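Local coordinates for protein-tyrosine-phosphatase PTP1 (Arabidopsis thaliana, PDB 6KRW) that removes phosphate from phosphotyrosine in proteins, acting on MAP kinases such as MPK6 and helping to restrain plant defence responses, at residues S93-S98 against S104-T109; I199-W204 against T213-E218; P205-P210 against M281-D286; I233-S238 against G242-Y247. All blocks are in the same frame, centred on the assembly; numbering follows the deposited sequence.

Contact 1: residues S93-S98 against S104-T109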
# COMPACT_ATOMS: atom_id res chain seq x y z
N SER A 93 1.47 2.94 8.98
CA SER A 93 0.07 3.14 9.40
C SER A 93 -0.76 1.92 9.05
O SER A 93 -0.64 1.38 7.93
CB SER A 93 -0.50 4.33 8.67
OG SER A 93 0.24 5.49 8.90
N LEU A 94 -1.62 1.45 9.94
CA LEU A 94 -2.64 0.45 9.63
C LEU A 94 -3.78 1.05 8.84
O LEU A 94 -4.44 2.00 9.31
CB LEU A 94 -3.20 -0.18 10.89
CG LEU A 94 -4.16 -1.32 10.65
CD1 LEU A 94 -3.46 -2.50 9.99
CD2 LEU A 94 -4.83 -1.73 11.94
N ILE A 95 -4.02 0.53 7.63
CA ILE A 95 -5.14 0.93 6.78
C ILE A 95 -6.12 -0.21 6.79
O ILE A 95 -5.82 -1.30 6.28
CB ILE A 95 -4.69 1.28 5.35
CG1 ILE A 95 -3.48 2.20 5.33
CG2 ILE A 95 -5.85 1.83 4.56
CD1 ILE A 95 -3.70 3.54 6.00
N LYS A 96 -7.28 0.01 7.40
CA LYS A 96 -8.28 -1.06 7.62
C LYS A 96 -9.66 -0.43 7.49
O LYS A 96 -9.95 0.49 8.25
CB LYS A 96 -8.05 -1.75 8.96
CG LYS A 96 -9.01 -2.87 9.29
CD LYS A 96 -8.68 -3.56 10.59
CE LYS A 96 -9.59 -4.75 10.84
NZ LYS A 96 -9.30 -5.42 12.13
N THR A 97 -10.49 -0.93 6.61
CA THR A 97 -11.83 -0.39 6.37
C THR A 97 -12.89 -1.33 6.96
O THR A 97 -13.99 -0.89 7.21
CB THR A 97 -12.08 -0.20 4.88
OG1 THR A 97 -12.02 -1.50 4.26
CG2 THR A 97 -11.06 0.73 4.26
N SER A 98 -12.57 -2.60 7.13
CA SER A 98 -13.59 -3.65 7.35
C SER A 98 -13.02 -4.75 8.24
O SER A 98 -11.80 -4.89 8.30
CB SER A 98 -14.08 -4.28 6.06
OG SER A 98 -14.11 -3.40 4.95
N SER A 104 -8.64 -7.35 2.59
CA SER A 104 -7.26 -7.16 3.07
C SER A 104 -7.17 -5.90 3.93
O SER A 104 -7.84 -4.88 3.63
CB SER A 104 -6.29 -7.02 1.94
OG SER A 104 -6.41 -8.11 1.01
N GLN A 105 -6.27 -5.96 4.89
CA GLN A 105 -5.78 -4.77 5.58
C GLN A 105 -4.37 -4.48 5.06
O GLN A 105 -3.67 -5.44 4.58
CB GLN A 105 -5.84 -4.95 7.09
CG GLN A 105 -4.88 -5.95 7.67
CD GLN A 105 -5.12 -6.22 9.14
OE1 GLN A 105 -5.66 -5.36 9.88
NE2 GLN A 105 -4.69 -7.40 9.58
N PHE A 106 -3.99 -3.24 5.11
CA PHE A 106 -2.67 -2.79 4.62
C PHE A 106 -1.87 -2.15 5.73
O PHE A 106 -2.41 -1.54 6.66
CB PHE A 106 -2.78 -1.81 3.46
CG PHE A 106 -3.80 -2.18 2.43
CD1 PHE A 106 -5.11 -1.75 2.52
CD2 PHE A 106 -3.44 -2.96 1.34
CE1 PHE A 106 -6.05 -2.09 1.58
CE2 PHE A 106 -4.38 -3.28 0.37
CZ PHE A 106 -5.69 -2.85 0.48
N ILE A 107 -0.56 -2.20 5.60
CA ILE A 107 0.38 -1.30 6.26
C ILE A 107 0.93 -0.34 5.22
O ILE A 107 1.68 -0.79 4.32
CB ILE A 107 1.46 -2.02 7.05
CG1 ILE A 107 0.84 -2.78 8.23
CG2 ILE A 107 2.52 -1.06 7.51
CD1 ILE A 107 1.83 -3.67 8.95
N ALA A 108 0.53 0.92 5.29
CA ALA A 108 1.05 1.97 4.40
C ALA A 108 2.28 2.54 5.06
O ALA A 108 2.19 2.99 6.22
CB ALA A 108 0.01 3.02 4.12
N THR A 109 3.42 2.49 4.38
CA THR A 109 4.68 2.91 5.02
C THR A 109 5.56 3.64 4.01
O THR A 109 5.29 3.57 2.81
CB THR A 109 5.35 1.69 5.67
OG1 THR A 109 6.47 2.11 6.43
CG2 THR A 109 5.79 0.67 4.65
O HOH W 1 -6.55 -5.81 12.45
O HOH W 2 -9.53 -3.43 5.49

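Contact 2: residues I199-W204 against T213-E218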
# COMPACT_ATOMS: atom_id res chain seq x y z
N ILE A 199 6.70 -7.43 -4.57
CA ILE A 199 6.25 -7.01 -5.92
C ILE A 199 6.69 -5.57 -6.13
O ILE A 199 6.20 -4.69 -5.42
CB ILE A 199 4.73 -7.20 -6.10
CG1 ILE A 199 4.28 -8.61 -5.75
CG2 ILE A 199 4.30 -6.81 -7.50
CD1 ILE A 199 2.77 -8.79 -5.76
N GLN A 200 7.56 -5.34 -7.10
CA GLN A 200 8.03 -3.98 -7.42
C GLN A 200 7.52 -3.53 -8.78
O GLN A 200 7.69 -4.29 -9.75
CB GLN A 200 9.55 -3.88 -7.35
CG GLN A 200 10.01 -2.45 -7.65
CD GLN A 200 11.50 -2.25 -7.70
OE1 GLN A 200 12.28 -3.19 -7.78
NE2 GLN A 200 11.89 -0.98 -7.71
N TYR A 201 7.00 -2.31 -8.85
CA TYR A 201 6.50 -1.64 -10.07
C TYR A 201 7.29 -0.33 -10.30
O TYR A 201 7.02 0.66 -9.65
CB TYR A 201 5.00 -1.40 -9.97
CG TYR A 201 4.41 -0.75 -11.19
CD1 TYR A 201 4.85 -1.07 -12.47
CD2 TYR A 201 3.38 0.16 -11.08
CE1 TYR A 201 4.31 -0.48 -13.60
CE2 TYR A 201 2.81 0.75 -12.19
CZ TYR A 201 3.26 0.42 -13.45
OH TYR A 201 2.68 1.03 -14.52
N PRO A 202 8.36 -0.21 -11.21
CA PRO A 202 9.20 1.04 -11.45
C PRO A 202 8.65 2.06 -12.47
O PRO A 202 9.28 3.08 -12.65
CB PRO A 202 10.51 0.40 -11.96
CG PRO A 202 10.02 -0.79 -12.76
CD PRO A 202 8.86 -1.35 -11.98
N GLU A 203 7.40 1.87 -12.92
CA GLU A 203 6.94 2.79 -13.99
C GLU A 203 5.76 3.61 -13.48
O GLU A 203 4.88 3.97 -14.26
CB GLU A 203 6.63 2.02 -15.26
CG GLU A 203 7.89 1.46 -15.91
CD GLU A 203 9.05 2.43 -16.05
OE1 GLU A 203 10.19 2.05 -15.68
OE2 GLU A 203 8.86 3.57 -16.56
N TRP A 204 5.79 3.95 -12.20
CA TRP A 204 4.78 4.86 -11.64
C TRP A 204 5.53 6.06 -11.08
O TRP A 204 6.08 5.99 -9.98
CB TRP A 204 3.96 4.15 -10.57
CG TRP A 204 2.72 4.86 -10.13
CD1 TRP A 204 2.42 6.17 -10.28
CD2 TRP A 204 1.60 4.27 -9.47
NE1 TRP A 204 1.18 6.45 -9.75
CE2 TRP A 204 0.64 5.29 -9.28
CE3 TRP A 204 1.29 2.96 -9.06
CZ2 TRP A 204 -0.57 5.08 -8.64
CZ3 TRP A 204 0.08 2.76 -8.44
CH2 TRP A 204 -0.84 3.79 -8.24
N THR A 213 -3.48 1.09 -17.04
CA THR A 213 -3.84 0.49 -15.73
C THR A 213 -3.41 -0.98 -15.65
O THR A 213 -3.72 -1.64 -14.66
CB THR A 213 -5.35 0.56 -15.47
OG1 THR A 213 -6.05 -0.21 -16.45
CG2 THR A 213 -5.84 2.00 -15.48
N VAL A 214 -2.72 -1.48 -16.68
CA VAL A 214 -2.55 -2.95 -16.79
C VAL A 214 -1.62 -3.47 -15.69
O VAL A 214 -1.96 -4.51 -15.09
CB VAL A 214 -2.05 -3.30 -18.20
CG1 VAL A 214 -1.82 -4.80 -18.33
CG2 VAL A 214 -3.02 -2.81 -19.26
N ALA A 215 -0.46 -2.83 -15.47
CA ALA A 215 0.51 -3.37 -14.48
C ALA A 215 -0.10 -3.27 -13.07
O ALA A 215 -0.04 -4.24 -12.29
CB ALA A 215 1.79 -2.60 -14.56
N VAL A 216 -0.74 -2.15 -12.77
CA VAL A 216 -1.32 -2.01 -11.40
C VAL A 216 -2.42 -3.06 -11.20
O VAL A 216 -2.48 -3.69 -10.12
CB VAL A 216 -1.81 -0.58 -11.20
CG1 VAL A 216 -2.59 -0.49 -9.91
CG2 VAL A 216 -0.65 0.38 -11.14
N ARG A 217 -3.25 -3.29 -12.20
CA ARG A 217 -4.30 -4.33 -12.06
C ARG A 217 -3.68 -5.73 -11.98
O ARG A 217 -4.26 -6.58 -11.30
CB ARG A 217 -5.34 -4.18 -13.18
CG ARG A 217 -6.22 -2.96 -12.98
CD ARG A 217 -7.34 -2.85 -13.98
NE ARG A 217 -6.88 -2.89 -15.36
CZ ARG A 217 -7.01 -3.92 -16.18
NH1 ARG A 217 -7.57 -5.04 -15.77
NH2 ARG A 217 -6.58 -3.81 -17.42
N GLU A 218 -2.54 -5.98 -12.63
CA GLU A 218 -1.91 -7.30 -12.47
C GLU A 218 -1.49 -7.51 -11.01
O GLU A 218 -1.60 -8.64 -10.51
CB GLU A 218 -0.74 -7.44 -13.43
CG GLU A 218 -0.14 -8.83 -13.37
CD GLU A 218 0.96 -9.11 -14.38
OE1 GLU A 218 0.87 -8.62 -15.51
OE2 GLU A 218 1.92 -9.69 -13.94
O HOH W 3 -0.32 0.15 -14.56

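Contact 3: residues P205-P210 against M281-D286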
# COMPACT_ATOMS: atom_id res chain seq x y z
N PRO A 205 5.57 7.18 -11.82
CA PRO A 205 6.34 8.34 -11.38
C PRO A 205 5.77 9.00 -10.12
O PRO A 205 4.56 9.03 -9.93
CB PRO A 205 6.30 9.32 -12.56
CG PRO A 205 5.25 8.78 -13.52
CD PRO A 205 4.96 7.34 -13.14
N ASP A 206 6.68 9.53 -9.33
CA ASP A 206 6.39 10.28 -8.09
C ASP A 206 5.47 11.45 -8.48
O ASP A 206 5.75 12.17 -9.44
CB ASP A 206 7.73 10.66 -7.45
CG ASP A 206 7.66 11.77 -6.44
OD1 ASP A 206 6.55 12.22 -6.15
OD2 ASP A 206 8.71 12.19 -5.93
N HIS A 207 4.34 11.56 -7.78
CA HIS A 207 3.32 12.62 -7.97
C HIS A 207 2.69 12.53 -9.37
O HIS A 207 2.13 13.51 -9.82
CB HIS A 207 3.89 13.99 -7.55
CG HIS A 207 3.84 14.19 -6.07
ND1 HIS A 207 2.70 13.90 -5.33
CD2 HIS A 207 4.76 14.63 -5.18
CE1 HIS A 207 2.93 14.15 -4.06
NE2 HIS A 207 4.18 14.59 -3.94
N GLY A 208 2.72 11.36 -9.98
CA GLY A 208 2.17 11.14 -11.33
C GLY A 208 1.40 9.86 -11.39
O GLY A 208 0.99 9.35 -10.28
N VAL A 209 1.20 9.35 -12.61
CA VAL A 209 0.34 8.16 -12.86
C VAL A 209 0.97 7.35 -13.98
O VAL A 209 1.65 7.91 -14.85
CB VAL A 209 -1.13 8.51 -13.18
CG1 VAL A 209 -1.83 9.10 -11.98
CG2 VAL A 209 -1.24 9.41 -14.40
N PRO A 210 0.75 6.02 -13.98
CA PRO A 210 1.17 5.17 -15.08
C PRO A 210 0.47 5.57 -16.38
O PRO A 210 -0.53 6.23 -16.35
CB PRO A 210 0.79 3.75 -14.66
CG PRO A 210 0.61 3.84 -13.15
CD PRO A 210 0.14 5.24 -12.90
N MET A 281 -3.37 10.49 1.89
CA MET A 281 -3.53 9.33 0.98
C MET A 281 -4.24 9.78 -0.29
O MET A 281 -5.25 10.42 -0.22
CB MET A 281 -4.31 8.20 1.67
CG MET A 281 -3.54 7.60 2.82
SD MET A 281 -2.41 6.27 2.32
CE MET A 281 -3.57 4.92 2.26
N VAL A 282 -3.64 9.42 -1.46
CA VAL A 282 -4.05 9.85 -2.84
C VAL A 282 -3.66 11.31 -2.98
O VAL A 282 -4.41 12.20 -2.54
CB VAL A 282 -5.51 9.55 -3.22
CG1 VAL A 282 -5.74 9.80 -4.72
CG2 VAL A 282 -5.89 8.13 -2.88
N GLN A 283 -2.50 11.57 -3.60
CA GLN A 283 -1.91 12.93 -3.57
C GLN A 283 -2.45 13.86 -4.66
O GLN A 283 -2.50 15.07 -4.41
CB GLN A 283 -0.40 12.82 -3.60
CG GLN A 283 0.16 12.46 -2.24
CD GLN A 283 0.24 13.73 -1.43
OE1 GLN A 283 1.06 14.60 -1.71
NE2 GLN A 283 -0.62 13.82 -0.43
N THR A 284 -2.81 13.35 -5.83
CA THR A 284 -3.11 14.28 -6.95
C THR A 284 -4.45 13.97 -7.60
O THR A 284 -4.92 12.85 -7.51
CB THR A 284 -2.00 14.26 -8.01
OG1 THR A 284 -2.09 13.01 -8.69
CG2 THR A 284 -0.61 14.43 -7.44
N MET A 285 -4.97 14.94 -8.34
CA MET A 285 -6.24 14.70 -9.07
C MET A 285 -6.01 13.64 -10.16
O MET A 285 -6.90 12.82 -10.37
CB MET A 285 -6.78 16.00 -9.66
CG MET A 285 -8.14 15.85 -10.30
SD MET A 285 -8.80 17.38 -11.00
CE MET A 285 -9.22 18.26 -9.50
N ASP A 286 -4.84 13.62 -10.81
CA ASP A 286 -4.57 12.54 -11.79
C ASP A 286 -4.56 11.17 -11.11
O ASP A 286 -5.10 10.22 -11.69
CB ASP A 286 -3.26 12.80 -12.54
CG ASP A 286 -3.35 13.88 -13.59
OD1 ASP A 286 -4.48 14.28 -13.95
OD2 ASP A 286 -2.29 14.31 -14.03
O HOH W 4 -0.29 12.95 -10.70

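Contact 4: residues I233-S238 against G242-Y247. With FLC (citrate anion), chain D.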
# COMPACT_ATOMS: atom_id res chain seq x y z
N ILE A 233 -1.01 -6.53 4.13
CA ILE A 233 -0.21 -6.28 2.91
C ILE A 233 0.54 -4.98 3.09
O ILE A 233 -0.09 -3.94 3.28
CB ILE A 233 -1.10 -6.23 1.66
CG1 ILE A 233 -1.74 -7.59 1.41
CG2 ILE A 233 -0.33 -5.71 0.46
CD1 ILE A 233 -2.81 -7.56 0.36
N ILE A 234 1.86 -5.03 3.06
CA ILE A 234 2.67 -3.81 3.07
C ILE A 234 2.55 -3.14 1.71
O ILE A 234 2.75 -3.80 0.71
CB ILE A 234 4.11 -4.08 3.49
CG1 ILE A 234 4.17 -4.47 4.97
CG2 ILE A 234 4.98 -2.88 3.21
CD1 ILE A 234 5.51 -5.03 5.40
N VAL A 235 2.28 -1.86 1.69
CA VAL A 235 2.28 -1.04 0.46
C VAL A 235 3.14 0.16 0.71
O VAL A 235 2.94 0.85 1.74
CB VAL A 235 0.90 -0.66 -0.06
CG1 VAL A 235 1.00 0.04 -1.40
CG2 VAL A 235 -0.05 -1.83 -0.12
N HIS A 236 4.13 0.41 -0.15
CA HIS A 236 4.98 1.59 0.06
C HIS A 236 5.40 2.18 -1.27
O HIS A 236 5.50 1.45 -2.28
CB HIS A 236 6.18 1.28 0.94
CG HIS A 236 7.34 0.61 0.26
ND1 HIS A 236 8.31 1.36 -0.35
CD2 HIS A 236 7.72 -0.67 0.22
CE1 HIS A 236 9.24 0.52 -0.85
NE2 HIS A 236 8.89 -0.75 -0.53
N CYS A 237 5.67 3.46 -1.27
CA CYS A 237 6.32 4.15 -2.41
C CYS A 237 7.47 4.92 -1.77
O CYS A 237 8.31 4.29 -1.12
CB CYS A 237 5.32 5.00 -3.20
SG CYS A 237 4.24 6.06 -2.19
N SER A 238 7.53 6.22 -1.96
CA SER A 238 8.57 6.99 -1.27
C SER A 238 8.01 7.52 0.07
O SER A 238 8.58 7.19 1.10
CB SER A 238 9.10 8.08 -2.13
OG SER A 238 10.25 8.61 -1.53
N GLY A 242 0.88 8.78 -1.79
CA GLY A 242 0.26 9.11 -3.08
C GLY A 242 0.02 7.85 -3.90
O GLY A 242 -1.12 7.43 -4.07
N ARG A 243 1.11 7.27 -4.40
CA ARG A 243 0.99 6.00 -5.14
C ARG A 243 0.43 4.93 -4.21
O ARG A 243 -0.41 4.21 -4.61
CB ARG A 243 2.37 5.67 -5.72
CG ARG A 243 2.80 6.67 -6.79
CD ARG A 243 4.27 6.56 -7.16
NE ARG A 243 5.15 7.12 -6.14
CZ ARG A 243 6.46 7.20 -6.26
NH1 ARG A 243 7.06 6.81 -7.39
NH2 ARG A 243 7.19 7.69 -5.29
N THR A 244 0.91 4.88 -2.98
CA THR A 244 0.45 3.89 -1.98
C THR A 244 -1.06 4.02 -1.77
O THR A 244 -1.75 3.05 -1.82
CB THR A 244 1.20 4.11 -0.68
OG1 THR A 244 2.55 3.74 -0.89
CG2 THR A 244 0.65 3.29 0.47
N GLY A 245 -1.55 5.24 -1.53
CA GLY A 245 -3.00 5.41 -1.30
C GLY A 245 -3.82 5.05 -2.51
O GLY A 245 -4.90 4.47 -2.38
N THR A 246 -3.33 5.38 -3.71
CA THR A 246 -4.03 5.06 -4.96
C THR A 246 -4.13 3.53 -5.08
O THR A 246 -5.20 3.04 -5.38
CB THR A 246 -3.31 5.73 -6.13
OG1 THR A 246 -3.18 7.14 -5.92
CG2 THR A 246 -3.99 5.48 -7.46
N TYR A 247 -3.01 2.80 -4.93
CA TYR A 247 -3.07 1.33 -5.04
C TYR A 247 -4.06 0.78 -4.00
O TYR A 247 -4.92 -0.04 -4.32
CB TYR A 247 -1.70 0.65 -4.88
CG TYR A 247 -1.91 -0.83 -4.95
CD1 TYR A 247 -2.08 -1.45 -6.19
CD2 TYR A 247 -2.06 -1.59 -3.81
CE1 TYR A 247 -2.46 -2.78 -6.24
CE2 TYR A 247 -2.43 -2.91 -3.86
CZ TYR A 247 -2.61 -3.51 -5.09
OH TYR A 247 -3.06 -4.76 -5.09
CAC FLC D . 3.68 9.86 -4.68
CA FLC D . 4.81 10.69 -4.12
CB FLC D . 5.26 10.22 -2.75
CBC FLC D . 3.99 10.14 -1.88
CG FLC D . 6.22 11.27 -2.15
CGC FLC D . 7.52 11.56 -2.90
OA1 FLC D . 3.60 8.72 -4.36
OA2 FLC D . 2.89 10.39 -5.32
OB1 FLC D . 3.71 9.09 -1.33
OB2 FLC D . 3.31 11.18 -1.84
OG1 FLC D . 7.94 10.76 -3.76
OG2 FLC D . 8.13 12.59 -2.56
OHB FLC D . 5.88 8.94 -2.82

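Contact 1: residues S93-S98 against S104-T109
Ile95 and Phe106 form an antiparallel hydrogen-bonded pair. Ile95 N reaches Phe106 O at 2.8 Å, and Phe106 N returns to Ile95 O at 2.9 Å; both N-H groups point almost straight at their acceptors. Ser93 and Ala108 form the other hydrogen-bonded pair, while Leu94 and Ile107 between them make a non-hydrogen-bonded pair. The Ile95 side chain runs along the face it shares with Phe106 and Ala108. Its CB lies 4.1 Å from Phe106 CB. CG2, anti to the backbone N, leans to Phe106 CD1 at 4.2 Å; CG1, turned beside that N (chi1 -47°), instead meets Ala108 CB at 3.8 Å, and CD1 at the tip still grazes the same methyl at 4.2 Å. Beyond the paired strands a water bridges Lys96 NZ and Gln105 OE1, the ammonium also forming a salt bridge with Glu99. A second water joins Thr97 N to Ser104 O. The two strands form a beta hairpin at one end of the mixed sheet: 92-95 is outermost, and 106-109 is flanked on its other side by parallel strand 233-236; helix 267-277 meets Ile95 through Phe274 and Gln277, and helix 242-259 receives Phe106 and Ala108.

Contact 2: residues I199-W204 against T213-E218
Tyr201 rests its phenol ring against the first turn of helix 214-223, where the methyls of Ala215 and Val216 receive it. The tight part is the ring's outer half. Ala215 CB comes within 3.4 Å of Tyr201 CE1 and lies nearly as close to CZ, while Val216 CG2 meets the other flank, 3.6 Å from Tyr201 CE2. CG of Tyr201 is anti to the backbone N (chi1 -178°), which carries the ring away from its own backbone and over to the helix. Val216 CG2 also touches the six-membered part of the Trp204 indole, 3.7 Å from CZ3, so one methyl serves both aromatics, the Val216 side chain crossing each at about a right angle. The looser side is polar and depends on water: one molecule accepts from Val216 N at 2.9 Å and lies 3.1 Å from Tyr201 OH, linking the phenol to the start of the helix. Replacing Tyr201 with an alanine would probably open a gap beside Ala215 and Val216 and leave that water without its phenol partner. Both aromatics also pack on Pro210, and Val216 reaches Tyr247 and Ile250 of helix 242-259. Trp204 NE1 is held by Gly208 O, and Trp204 O accepts from Arg243 NH1. The contact packs the chain just past strand 194-200 against helix 214-223 at the base of the WPD loop, the Trp-Pro-Asp loop of classical tyrosine phosphatases.

Contact 3: residues P205-P210 against M281-D286
His207 and Gln283, a probable substrate-binding residue, meet by their side chains. Gln283 OE1 lies at the edge of the imidazole, near its plane and 3.0 Å from His207 CE1, a close carbon-to-oxygen approach; ring and amide planes stand 46° apart. Gln283 CB comes up to the same edge, 3.6 Å from CE1. The glutamine chain bends at chi2 (-82°), bringing its carbonyl oxygen round to the ring, while NE2 is bonded to Gly280 O. Van der Waals contacts follow, mostly methyl against backbone carbonyl. Thr284 CG2 touches His207 O at 3.7 Å, and Val209 CG1 rests on the first turn of helix 285-303, 3.5 Å from Asp286 O and 4.0 Å from Asp286 CB. The polar link is a water that donates to His207 O at 2.6 Å and lies 2.7 Å from Thr284 OG1. That hydroxyl also caps the helix by accepting from Gln287 N. A type II turn from Pro205 to Gly208 shapes the loop, with Asp206, inferred to bind substrate, salt-bridged to Lys146. Between the segments the joining is by van der Waals contact and one water, although Gly208 O also accepts from Gln287 NE2 just beyond; such light joining is consistent with the mobility known for WPD loops.

Contact 4: residues I233-S238 against G242-Y247
Val235 opens the contact, its CG1 lying 3.8 Å from Thr244 CG2, the two side chains lying alongside but running opposite ways. Its CG2 points instead to the ring of Tyr247. His236 turns away from the helix; ND1 donates to Cys237 O at 3.0 Å, within the ring plane and on a lone pair of that carbonyl, and NE2 is bonded to Tyr150, so both ring nitrogens are engaged. Cys237, the phosphocysteine nucleophile, puts SG between its backbone N and carbonyl carbon (chi1 47°), facing the start of helix 242-259. Thr244 N donates a weak bond to SG at 3.6 Å, and Thr244 OG1 stands 3.2 Å from the same sulfur. At Ser238 the backbone N donates to citrate OHB, while OG is bonded to Lys146 O and Tyr65 OH. Across from it, Gly242 N points straight at citrate OB1, 2.9 Å away. Arg243 grips the anion through backbone and side chain: N and NE both reach citrate OA1 at 2.9 Å, and NH2 holds OHB at 3.1 Å. A methionine in place of Arg243 would probably cost the anion its guanidinium bonds and leave Trp204 O without the NH1 donor. Citrate, probably from the crystallisation liquor, thus occupies the phosphate-binding P-loop of the protein tyrosine phosphatases with its hydroxyl, its central carboxylate and one terminal carboxylate; this loop is the CX5R signature from Cys237 to Arg243, cradled between strand 233-236 and the N-terminus of helix 242-259.

Contacts 1, 2 and 4 all reach the mixed sheet, where strands 106-109 and 233-236 are neighbours: Ile107 O and Val235 N probably hydrogen-bond, tying contact 1 to contact 4, their centres about 10 Å apart. Contacts 2 and 3 each lie about 11 Å from contact 4, centre to centre, whereas the centres of contacts 1 and 2 are about 19 Å apart and the two do not touch. Along the chain contact 1 closes first, the segments of contacts 2 and 3 alternate, and contact 4 is nested within the loop closed by contact 3. Segments distant in sequence thereby bring the WPD loop and Gln283 up to the P-loop, assembling one phosphatase site.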